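Local structure of SPD1 nuclease (Streptococcus pyogenes, 2XGR) at residues T43-K46 against N47-S51; Q79-D82 against R83-T86; V138-T141 against A142-T146; L167-W170 against L171-P175; I186-G189 against N190-V193. The protein probably cleaves nucleic acids as an extracellular, metal-dependent DNase of the DNA/RNA non-specific endonuclease family. One frame throughout, in Å; residues are numbered along the deposited sequence.

Contact 1: T43-K46 against N47-S51; sequences THYK and NTVSS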
# COMPACT_ATOMS: atom_id res chain seq x y z
N THR A 43 9.76 11.86 -14.59
CA THR A 43 8.90 12.99 -14.94
C THR A 43 9.70 14.31 -15.07
O THR A 43 9.17 15.32 -15.57
CB THR A 43 7.83 13.21 -13.91
OG1 THR A 43 8.44 13.65 -12.71
CG2 THR A 43 7.04 11.90 -13.68
N HIS A 44 10.88 14.34 -14.48
CA HIS A 44 11.62 15.60 -14.27
C HIS A 44 10.90 16.66 -13.44
O HIS A 44 11.32 17.81 -13.44
CB HIS A 44 12.11 16.18 -15.64
CG HIS A 44 12.88 15.18 -16.43
ND1 HIS A 44 14.14 14.76 -16.08
CD2 HIS A 44 12.54 14.46 -17.52
CE1 HIS A 44 14.53 13.80 -16.90
NE2 HIS A 44 13.58 13.62 -17.80
N TYR A 45 9.86 16.29 -12.68
CA TYR A 45 9.34 17.20 -11.64
C TYR A 45 10.12 17.01 -10.34
O TYR A 45 10.36 15.87 -9.96
CB TYR A 45 7.90 16.83 -11.32
CG TYR A 45 6.91 17.14 -12.39
CD1 TYR A 45 6.79 18.46 -12.87
CD2 TYR A 45 6.03 16.17 -12.87
CE1 TYR A 45 5.85 18.80 -13.84
CE2 TYR A 45 5.08 16.48 -13.86
CZ TYR A 45 4.99 17.81 -14.32
OH TYR A 45 4.05 18.16 -15.28
N LYS A 46 10.47 18.09 -9.64
CA LYS A 46 11.01 17.94 -8.29
C LYS A 46 9.88 17.40 -7.43
O LYS A 46 8.72 17.71 -7.67
CB LYS A 46 11.51 19.26 -7.71
CG LYS A 46 12.81 19.77 -8.33
CD LYS A 46 14.00 18.81 -8.07
CE LYS A 46 15.09 19.00 -9.19
NZ LYS A 46 16.43 18.42 -8.86
N ASN A 47 10.23 16.61 -6.42
CA ASN A 47 9.18 16.02 -5.57
C ASN A 47 8.32 17.10 -4.90
O ASN A 47 7.17 16.85 -4.54
CB ASN A 47 9.85 15.13 -4.51
CG ASN A 47 10.78 15.92 -3.59
OD1 ASN A 47 12.00 16.11 -3.89
ND2 ASN A 47 10.24 16.34 -2.48
N THR A 48 8.87 18.32 -4.71
CA THR A 48 8.14 19.38 -4.03
C THR A 48 6.98 19.91 -4.84
O THR A 48 6.14 20.69 -4.32
CB THR A 48 9.10 20.58 -3.69
OG1 THR A 48 9.88 20.84 -4.85
CG2 THR A 48 10.08 20.18 -2.54
N VAL A 49 6.84 19.49 -6.09
CA VAL A 49 5.65 19.90 -6.83
C VAL A 49 4.38 19.25 -6.32
O VAL A 49 3.30 19.79 -6.51
CB VAL A 49 5.69 19.68 -8.36
CG1 VAL A 49 6.98 20.22 -8.94
CG2 VAL A 49 5.49 18.16 -8.70
N SER A 50 4.53 18.10 -5.66
CA SER A 50 3.33 17.38 -5.19
C SER A 50 3.12 17.67 -3.71
O SER A 50 4.06 17.86 -2.97
CB SER A 50 3.57 15.87 -5.32
OG SER A 50 2.40 15.20 -4.82
N SER A 51 1.89 17.81 -3.31
CA SER A 51 1.60 17.90 -1.88
C SER A 51 1.18 16.57 -1.28
O SER A 51 0.78 16.50 -0.13
CB SER A 51 0.49 18.97 -1.65
OG SER A 51 -0.75 18.55 -2.23
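Y45 and V49 form the apolar part of this exposed local contact, at the point where strand 39-46 gives way to a short 3-10 turn. CG2 of V49 packs against CB of Y45 at 3.8 Å and comes obliquely to the tyrosine ring, and the two side chains cross at nearly a right angle. Both methyls of V49 also lie close to the carbonyl of K46, with CG1 3.3 Å from K46 O, which they therefore partly shield.

The polar interactions come mainly from the backbone. V49 N donates to K46 O across 3.0 Å in an almost straight bond (170°). One residue on, S50 N bonds to N47 O at 3.1 Å. Earlier in the segment, T43 OG1 accepts from Y45 N at 3.0 Å. A chi1 of 68° sets this hydroxyl between the backbone N and the carbonyl carbon, facing the amide two residues on, and it also bonds to L210 O of the neighbouring strand.

The charged end of K46 turns away from V49 to donate to S207 O, with E209 a longer and weaker ion partner; CB of K46 stays behind, 3.7 Å from T48 OG1.

The arrangement is that of an ST turn at T43 followed by a 3-10 turn at 47-49, ending a strand that pairs antiparallel with strand 209-214 and turning the chain into the loop beyond.

Contact 2: Q79-D82 against R83-T86; sequences QLQD and RHET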
# COMPACT_ATOMS: atom_id res chain seq x y z
N GLN A 79 8.56 6.26 3.18
CA GLN A 79 9.46 6.63 2.08
C GLN A 79 10.76 5.86 2.36
O GLN A 79 11.33 5.98 3.47
CB GLN A 79 9.61 8.17 2.03
CG GLN A 79 10.34 8.59 0.74
CD GLN A 79 10.47 10.07 0.62
OE1 GLN A 79 11.58 10.60 0.77
NE2 GLN A 79 9.33 10.77 0.39
N LEU A 80 11.12 4.94 1.46
CA LEU A 80 12.22 4.00 1.80
C LEU A 80 13.02 3.62 0.57
O LEU A 80 12.52 3.77 -0.58
CB LEU A 80 11.66 2.73 2.54
CG LEU A 80 11.07 1.63 1.61
CD1 LEU A 80 10.98 0.26 2.32
CD2 LEU A 80 9.60 2.09 1.06
N GLN A 81 14.21 3.06 0.82
CA GLN A 81 14.93 2.26 -0.19
C GLN A 81 14.88 0.78 0.13
O GLN A 81 14.56 0.36 1.23
CB GLN A 81 16.42 2.71 -0.27
CG GLN A 81 16.57 4.24 -0.53
CD GLN A 81 18.06 4.59 -0.53
OE1 GLN A 81 18.73 4.36 0.46
NE2 GLN A 81 18.56 5.17 -1.60
N ASP A 82 15.34 -0.00 -0.86
CA ASP A 82 15.37 -1.45 -0.73
C ASP A 82 16.14 -1.84 0.55
O ASP A 82 15.68 -2.72 1.30
CB ASP A 82 16.10 -2.06 -1.92
CG ASP A 82 16.23 -3.59 -1.82
OD1 ASP A 82 15.25 -4.29 -1.86
OD2 ASP A 82 17.34 -4.07 -1.62
N ARG A 83 17.18 -1.06 0.86
CA ARG A 83 18.05 -1.43 2.02
C ARG A 83 17.35 -1.34 3.35
O ARG A 83 17.84 -1.88 4.37
CB ARG A 83 19.29 -0.53 2.10
CG ARG A 83 19.03 0.93 2.41
CD ARG A 83 20.27 1.77 2.08
NE ARG A 83 20.51 1.78 0.62
CZ ARG A 83 21.47 2.46 -0.01
NH1 ARG A 83 22.36 3.15 0.70
NH2 ARG A 83 21.58 2.43 -1.34
N HIS A 84 16.23 -0.60 3.38
CA HIS A 84 15.54 -0.37 4.65
C HIS A 84 14.47 -1.38 4.96
O HIS A 84 13.87 -1.29 6.04
CB HIS A 84 14.89 0.97 4.67
CG HIS A 84 15.78 2.11 4.31
ND1 HIS A 84 16.83 2.54 5.14
CD2 HIS A 84 15.73 2.98 3.28
CE1 HIS A 84 17.46 3.54 4.55
NE2 HIS A 84 16.78 3.87 3.45
N GLU A 85 14.20 -2.31 4.06
CA GLU A 85 13.13 -3.23 4.22
C GLU A 85 13.40 -4.18 5.37
O GLU A 85 14.50 -4.39 5.70
CB GLU A 85 12.91 -4.08 2.95
CG GLU A 85 12.30 -3.37 1.80
CD GLU A 85 11.90 -4.27 0.62
OE1 GLU A 85 12.12 -5.44 0.69
OE2 GLU A 85 11.45 -3.76 -0.39
N THR A 86 12.33 -4.74 5.92
CA THR A 86 12.40 -5.79 6.91
C THR A 86 12.09 -7.16 6.28
O THR A 86 10.95 -7.51 6.07
CB THR A 86 11.41 -5.43 8.04
OG1 THR A 86 11.80 -4.14 8.62
CG2 THR A 86 11.46 -6.49 9.11
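The chain leaves strand 76-80 through a short 3-10 turn in which two successive i to i+3 bonds form, H84 N to Q81 O at 2.9 Å and E85 N to D82 O at 3.2 Å. The turn ends a strand that pairs with 61-64 and 178-186 in the large antiparallel sheet, within the range of the endonuclease family.

On one side of the turn, Q81 and R83 run side by side and point the same way. Q81 OE1 lies over a face of the R83 guanidinium, 3.1 Å from NE, displaced toward the rim; because the oxygen sits above the plane, the N-H does not point at it, and the approach is electrostatic rather than a hydrogen bond. The bend of R83 at chi3 (67°) carries the guanidinium alongside the extended glutamine, and its NH2 donates onward to P175 O beyond helix 160-173. CG of R83 also covers one face of the H84 imidazole, over its centre. The rings of Y60 and W178 also meet that of H84.

The other side is apolar at its base and acidic at its end. CD1 of L80 meets CG of E85 at 3.9 Å, and both residues also touch L171 of helix 160-173. D168 of that helix lies close to E85 OE2, so E85 may well hold or share a proton. K87 offers D82 a weak, long ion pair. The carboxylates of D82 and E85 approach without pairing, planes 61° apart, their nearest oxygens, D82 OD1 and E85 OE2, separated by 4.1 Å.

Contact 3: V138-T141 against A142-T146; sequences VAMT and AWLNT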
# COMPACT_ATOMS: atom_id res chain seq x y z
N VAL A 138 -6.20 -2.43 9.39
CA VAL A 138 -7.67 -2.33 9.20
C VAL A 138 -8.25 -3.72 8.97
O VAL A 138 -7.59 -4.64 8.44
CB VAL A 138 -8.03 -1.40 8.02
CG1 VAL A 138 -7.51 0.03 8.27
CG2 VAL A 138 -7.47 -1.95 6.70
N ALA A 139 -9.54 -3.88 9.30
CA ALA A 139 -10.26 -5.07 8.96
C ALA A 139 -10.22 -5.24 7.45
O ALA A 139 -10.60 -4.33 6.72
CB ALA A 139 -11.71 -4.90 9.40
N MET A 140 -9.81 -6.41 6.95
CA MET A 140 -9.57 -6.57 5.55
C MET A 140 -9.96 -7.99 5.14
O MET A 140 -9.67 -8.95 5.89
CB MET A 140 -8.03 -6.38 5.32
CG MET A 140 -7.71 -6.24 3.91
SD MET A 140 -5.92 -5.91 3.73
CE MET A 140 -5.77 -4.19 4.25
N THR A 141 -10.58 -8.13 3.97
CA THR A 141 -10.77 -9.46 3.37
C THR A 141 -9.44 -10.10 2.97
O THR A 141 -8.47 -9.41 2.66
CB THR A 141 -11.70 -9.48 2.16
OG1 THR A 141 -11.12 -8.78 1.06
CG2 THR A 141 -13.12 -8.85 2.54
N ALA A 142 -9.42 -11.44 3.01
CA ALA A 142 -8.22 -12.17 2.51
C ALA A 142 -8.02 -11.90 1.03
O ALA A 142 -6.88 -11.69 0.60
CB ALA A 142 -8.46 -13.73 2.76
N TRP A 143 -9.12 -11.77 0.27
CA TRP A 143 -9.09 -11.39 -1.12
C TRP A 143 -8.32 -10.06 -1.32
O TRP A 143 -7.39 -9.99 -2.15
CB TRP A 143 -10.56 -11.29 -1.70
CG TRP A 143 -10.65 -11.06 -3.15
CD1 TRP A 143 -10.95 -9.88 -3.77
CD2 TRP A 143 -10.53 -12.03 -4.18
NE1 TRP A 143 -10.96 -10.04 -5.13
CE2 TRP A 143 -10.73 -11.36 -5.41
CE3 TRP A 143 -10.32 -13.41 -4.19
CZ2 TRP A 143 -10.71 -12.02 -6.64
CZ3 TRP A 143 -10.32 -14.07 -5.41
CH2 TRP A 143 -10.46 -13.37 -6.61
N LEU A 144 -8.68 -9.04 -0.55
CA LEU A 144 -8.00 -7.73 -0.69
C LEU A 144 -6.53 -7.86 -0.24
O LEU A 144 -5.62 -7.27 -0.82
CB LEU A 144 -8.70 -6.67 0.16
CG LEU A 144 -7.97 -5.31 0.13
CD1 LEU A 144 -7.70 -4.79 -1.27
CD2 LEU A 144 -8.85 -4.32 0.92
N ASN A 145 -6.32 -8.61 0.83
CA ASN A 145 -4.99 -8.64 1.43
C ASN A 145 -3.96 -9.37 0.50
O ASN A 145 -2.95 -8.79 0.07
CB ASN A 145 -5.07 -9.30 2.81
CG ASN A 145 -3.68 -9.43 3.50
OD1 ASN A 145 -2.98 -8.45 3.69
ND2 ASN A 145 -3.35 -10.65 3.95
N THR A 146 -4.21 -10.63 0.21
CA THR A 146 -3.25 -11.36 -0.65
C THR A 146 -3.88 -11.89 -1.94
O THR A 146 -3.19 -12.63 -2.69
CB THR A 146 -2.65 -12.60 0.10
OG1 THR A 146 -3.75 -13.35 0.65
CG2 THR A 146 -1.69 -12.24 1.21
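T141 holds the first turn of helix 142-146 at the compact centre of this contact. Its OG1 accepts from L144 N at 2.9 Å (157°), the capping bond of an N-cap residue, and its backbone O accepts from N145 N, also at 2.9 Å. A chi1 of 67° turns the hydroxyl in toward the helix amide; L144 CB then presses against the same oxygen, T141 OG1, at 3.3 Å. A second bond, to S235 O, grips OG1 from outside the segment, so this buried hydroxyl serves two partners.

Next to the cap, M140 reaches back to the helix. CG touches CD2 of L144 at 3.7 Å, the two chains crossing nearly at right angles, and the bend at chi3 brings SD of M140 against CB of N145 at 3.6 Å. M160 and I197 also pack on L144.

Strand 119-121, strand 137-139 and helix 142-146 follow one another in an order consistent with the beta-beta-alpha finger of the His-Me finger clan, and T141 sits at the joint where the second strand passes into the helix.

The looser side lies round A142 and W143. CB of A142 comes no nearer than 3.8 Å to T141 C and belongs to an exposed residue, while W143 meets the cap through CB alone before its indole swings away. The indole extends from the helix toward Y149, where the rings meet, and NE1 donates to E158 OE1.

Contact 4: L167-W170 against L171-P175; sequences LDSW and LALHP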
# COMPACT_ATOMS: atom_id res chain seq x y z
N LEU A 167 6.19 -3.33 -6.47
CA LEU A 167 6.93 -2.18 -5.94
C LEU A 167 8.27 -2.63 -5.29
O LEU A 167 9.33 -1.97 -5.46
CB LEU A 167 6.05 -1.45 -4.91
CG LEU A 167 4.90 -0.65 -5.56
CD1 LEU A 167 4.00 -0.21 -4.39
CD2 LEU A 167 5.55 0.53 -6.37
N ASP A 168 8.22 -3.78 -4.62
CA ASP A 168 9.44 -4.38 -3.98
C ASP A 168 10.45 -4.74 -5.07
O ASP A 168 11.63 -4.42 -4.96
CB ASP A 168 8.99 -5.62 -3.20
CG ASP A 168 10.14 -6.39 -2.61
OD1 ASP A 168 10.93 -5.77 -1.92
OD2 ASP A 168 10.17 -7.62 -2.77
N SER A 169 9.96 -5.29 -6.17
CA SER A 169 10.86 -5.62 -7.29
C SER A 169 11.51 -4.41 -7.91
O SER A 169 12.71 -4.40 -8.14
CB SER A 169 10.12 -6.38 -8.38
OG SER A 169 11.03 -6.62 -9.44
N TRP A 170 10.75 -3.33 -8.03
CA TRP A 170 11.24 -2.08 -8.53
C TRP A 170 12.30 -1.54 -7.59
O TRP A 170 13.36 -1.05 -8.04
CB TRP A 170 10.07 -1.07 -8.68
CG TRP A 170 10.54 0.25 -9.29
CD1 TRP A 170 10.76 0.53 -10.62
CD2 TRP A 170 10.96 1.37 -8.56
NE1 TRP A 170 11.25 1.82 -10.75
CE2 TRP A 170 11.37 2.36 -9.49
CE3 TRP A 170 10.99 1.67 -7.19
CZ2 TRP A 170 11.75 3.63 -9.09
CZ3 TRP A 170 11.37 2.91 -6.78
CH2 TRP A 170 11.80 3.88 -7.72
N LEU A 171 12.01 -1.55 -6.27
CA LEU A 171 13.00 -1.09 -5.32
C LEU A 171 14.30 -1.87 -5.41
O LEU A 171 15.39 -1.27 -5.39
CB LEU A 171 12.45 -1.21 -3.89
CG LEU A 171 11.60 -0.08 -3.41
CD1 LEU A 171 11.10 -0.42 -1.97
CD2 LEU A 171 12.38 1.32 -3.45
N ALA A 172 14.19 -3.20 -5.52
CA ALA A 172 15.39 -4.06 -5.53
C ALA A 172 16.24 -3.78 -6.81
O ALA A 172 17.49 -3.84 -6.80
CB ALA A 172 14.99 -5.51 -5.51
N LEU A 173 15.55 -3.45 -7.92
CA LEU A 173 16.23 -3.17 -9.19
C LEU A 173 16.85 -1.81 -9.21
O LEU A 173 17.70 -1.52 -10.06
CB LEU A 173 15.23 -3.25 -10.36
CG LEU A 173 14.88 -4.71 -10.69
CD1 LEU A 173 13.60 -4.74 -11.57
CD2 LEU A 173 16.09 -5.39 -11.41
N HIS A 174 16.43 -0.93 -8.30
CA HIS A 174 16.90 0.45 -8.30
C HIS A 174 17.35 0.86 -6.89
O HIS A 174 16.69 1.70 -6.24
CB HIS A 174 15.78 1.43 -8.78
CG HIS A 174 15.28 1.15 -10.17
ND1 HIS A 174 14.24 0.29 -10.41
CD2 HIS A 174 15.78 1.50 -11.39
CE1 HIS A 174 14.11 0.10 -11.72
NE2 HIS A 174 15.02 0.83 -12.33
N PRO A 175 18.41 0.21 -6.35
CA PRO A 175 18.72 0.31 -4.93
C PRO A 175 19.08 1.72 -4.47
O PRO A 175 19.11 1.95 -3.26
CB PRO A 175 19.92 -0.64 -4.76
CG PRO A 175 20.58 -0.67 -6.16
CD PRO A 175 19.36 -0.68 -7.07
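The carbonyl oxygen of W170 is gripped twice by H174. The imidazole ND1 donates to it at 2.9 Å with an N-H...O angle of 154°, the oxygen lying close to the ring plane, while H174 N adds a weak, strongly bent bond at 3.1 Å to the same atom. The imidazole thus adds a side-chain bond to the last turn of helix 160-173, where H174 N also bonds to L171 O; H174 is the first residue to leave helical backbone angles.

The same ring lies offset over the five-membered ring of the W170 indole, the centroids 4.2 Å apart and the planes inclined at 30°, with ND1 of H174 nearest NE1 of W170 at 3.4 Å, a stacking approach and not a hydrogen bond. W170 has CG anti to its amide nitrogen (chi1 -176°), which directs the indole along the helix toward H174. H40 meets both rings, and L211 and I213 of strand 209-214 pack against the indole.

Upstream, regular alpha-helical bonds join the two segments: L171 N to L167 O at 2.8 Å, A172 N to D168 O and L173 N to S169 O. CD2 of L171 rests on CZ3 of W170 at 3.8 Å. L167 and L171 share a further neighbour in L179 of strand 178-186, so the helix lies with this flank against the large sheet.

Because ND1 is the donor, H174 must carry its hydrogen there, as a neutral ND1-H tautomer or a cation; the C-terminal end of the helix would probably favour positive charge on the ring.

Contact 5: I186-G189 against N190-V193; sequences IYSG and NEVV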
# COMPACT_ATOMS: atom_id res chain seq x y z
N ILE A 186 -10.52 4.05 3.22
CA ILE A 186 -11.64 4.96 2.95
C ILE A 186 -12.88 4.41 3.68
O ILE A 186 -13.36 3.30 3.38
CB ILE A 186 -11.91 5.02 1.42
CG1 ILE A 186 -10.63 5.33 0.57
CG2 ILE A 186 -13.02 6.06 1.08
CD1 ILE A 186 -9.97 6.61 0.95
N TYR A 187 -13.45 5.24 4.59
CA TYR A 187 -14.59 4.74 5.41
C TYR A 187 -15.84 5.53 4.99
O TYR A 187 -15.74 6.68 4.50
CB TYR A 187 -14.39 4.98 6.90
CG TYR A 187 -13.13 4.33 7.49
CD1 TYR A 187 -13.15 2.98 7.87
CD2 TYR A 187 -11.96 5.08 7.62
CE1 TYR A 187 -11.98 2.40 8.39
CE2 TYR A 187 -10.80 4.54 8.16
CZ TYR A 187 -10.84 3.17 8.55
OH TYR A 187 -9.68 2.61 9.10
N SER A 188 -16.98 4.92 5.26
CA SER A 188 -18.25 5.59 5.18
C SER A 188 -18.83 5.66 6.56
O SER A 188 -18.95 4.64 7.26
CB SER A 188 -19.22 4.79 4.29
OG SER A 188 -20.59 5.28 4.53
N GLY A 189 -19.21 6.88 6.97
CA GLY A 189 -19.97 7.04 8.24
C GLY A 189 -19.29 6.42 9.45
O GLY A 189 -18.11 6.70 9.70
N ASN A 190 -20.02 5.62 10.24
CA ASN A 190 -19.48 4.95 11.44
C ASN A 190 -18.80 3.59 11.20
O ASN A 190 -18.46 2.91 12.16
CB ASN A 190 -20.64 4.69 12.42
CG ASN A 190 -21.28 5.96 12.89
OD1 ASN A 190 -20.58 6.92 13.20
ND2 ASN A 190 -22.61 6.00 12.89
N GLU A 191 -18.70 3.16 9.94
CA GLU A 191 -18.26 1.81 9.64
C GLU A 191 -16.81 1.65 10.09
O GLU A 191 -15.97 2.52 9.80
CB GLU A 191 -18.39 1.55 8.13
CG GLU A 191 -19.87 1.54 7.64
CD GLU A 191 -19.99 1.48 6.18
OE1 GLU A 191 -18.96 1.26 5.45
OE2 GLU A 191 -21.12 1.57 5.67
N VAL A 192 -16.52 0.49 10.70
CA VAL A 192 -15.17 0.29 11.20
C VAL A 192 -14.32 -0.42 10.13
O VAL A 192 -13.10 -0.45 10.27
CB VAL A 192 -15.12 -0.48 12.55
CG1 VAL A 192 -15.89 0.29 13.64
CG2 VAL A 192 -15.66 -1.87 12.39
N VAL A 193 -14.96 -1.01 9.11
CA VAL A 193 -14.26 -1.70 8.02
C VAL A 193 -14.24 -0.70 6.88
O VAL A 193 -15.30 -0.24 6.39
CB VAL A 193 -15.10 -2.97 7.55
CG1 VAL A 193 -14.36 -3.76 6.39
CG2 VAL A 193 -15.37 -3.85 8.69
O HOH W 1 -16.46 1.99 5.46
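The Y187 ring meets two carbonyls of the returning chain: V192 O lies at its edge, near the ring plane and 3.6 Å from CE1, while E191 O comes in obliquely to 3.4 Å from CD1. R72 makes a cation-pi contact with this ring, and the same arginine donates to the carbonyls of G189 and E191, tying tyrosine and turn together; the Y187 hydroxyl bonds to A73 O.

Beyond the ring the chain reverses in a type II' beta turn from S188 to E191, within the connection between strands 178-186 and 196-204. E191 N closes it on S188 O at 3.1 Å (160°). G189, with phi 55° and psi -131°, occupies position i+1, the first corner, where the positive phi of a II' turn is readily taken up by glycine.

E191 folds back over the turn, its CG 3.3 Å from S188 O and its carboxylate alongside S188 CB. R195 forms a salt bridge with OE1. That oxygen has another partner, a water that bridges the two arms of the loop: it accepts from S188 N at 3.0 Å and donates to E191 OE1 at 2.6 Å and to V193 O at 2.7 Å.

The five contacts follow one another along a single chain without overlapping. Contacts 2 and 4 are neighbours, with centres about 10 Å apart: the turn after strand 76-80 meets the end of helix 160-173, where D82 CB packs 3.6 Å from L171 O. Contacts 3 and 5 form a second pair, with about 15 Å between centres, joined by V138 and Y187 across strand 137-139 and the loop 187-195. The pairs lie on opposite sides of the chain's centre. Contact 1 is the outermost, its centre about 20 Å from that of the chain, and it reaches the same large sheet as contact 2.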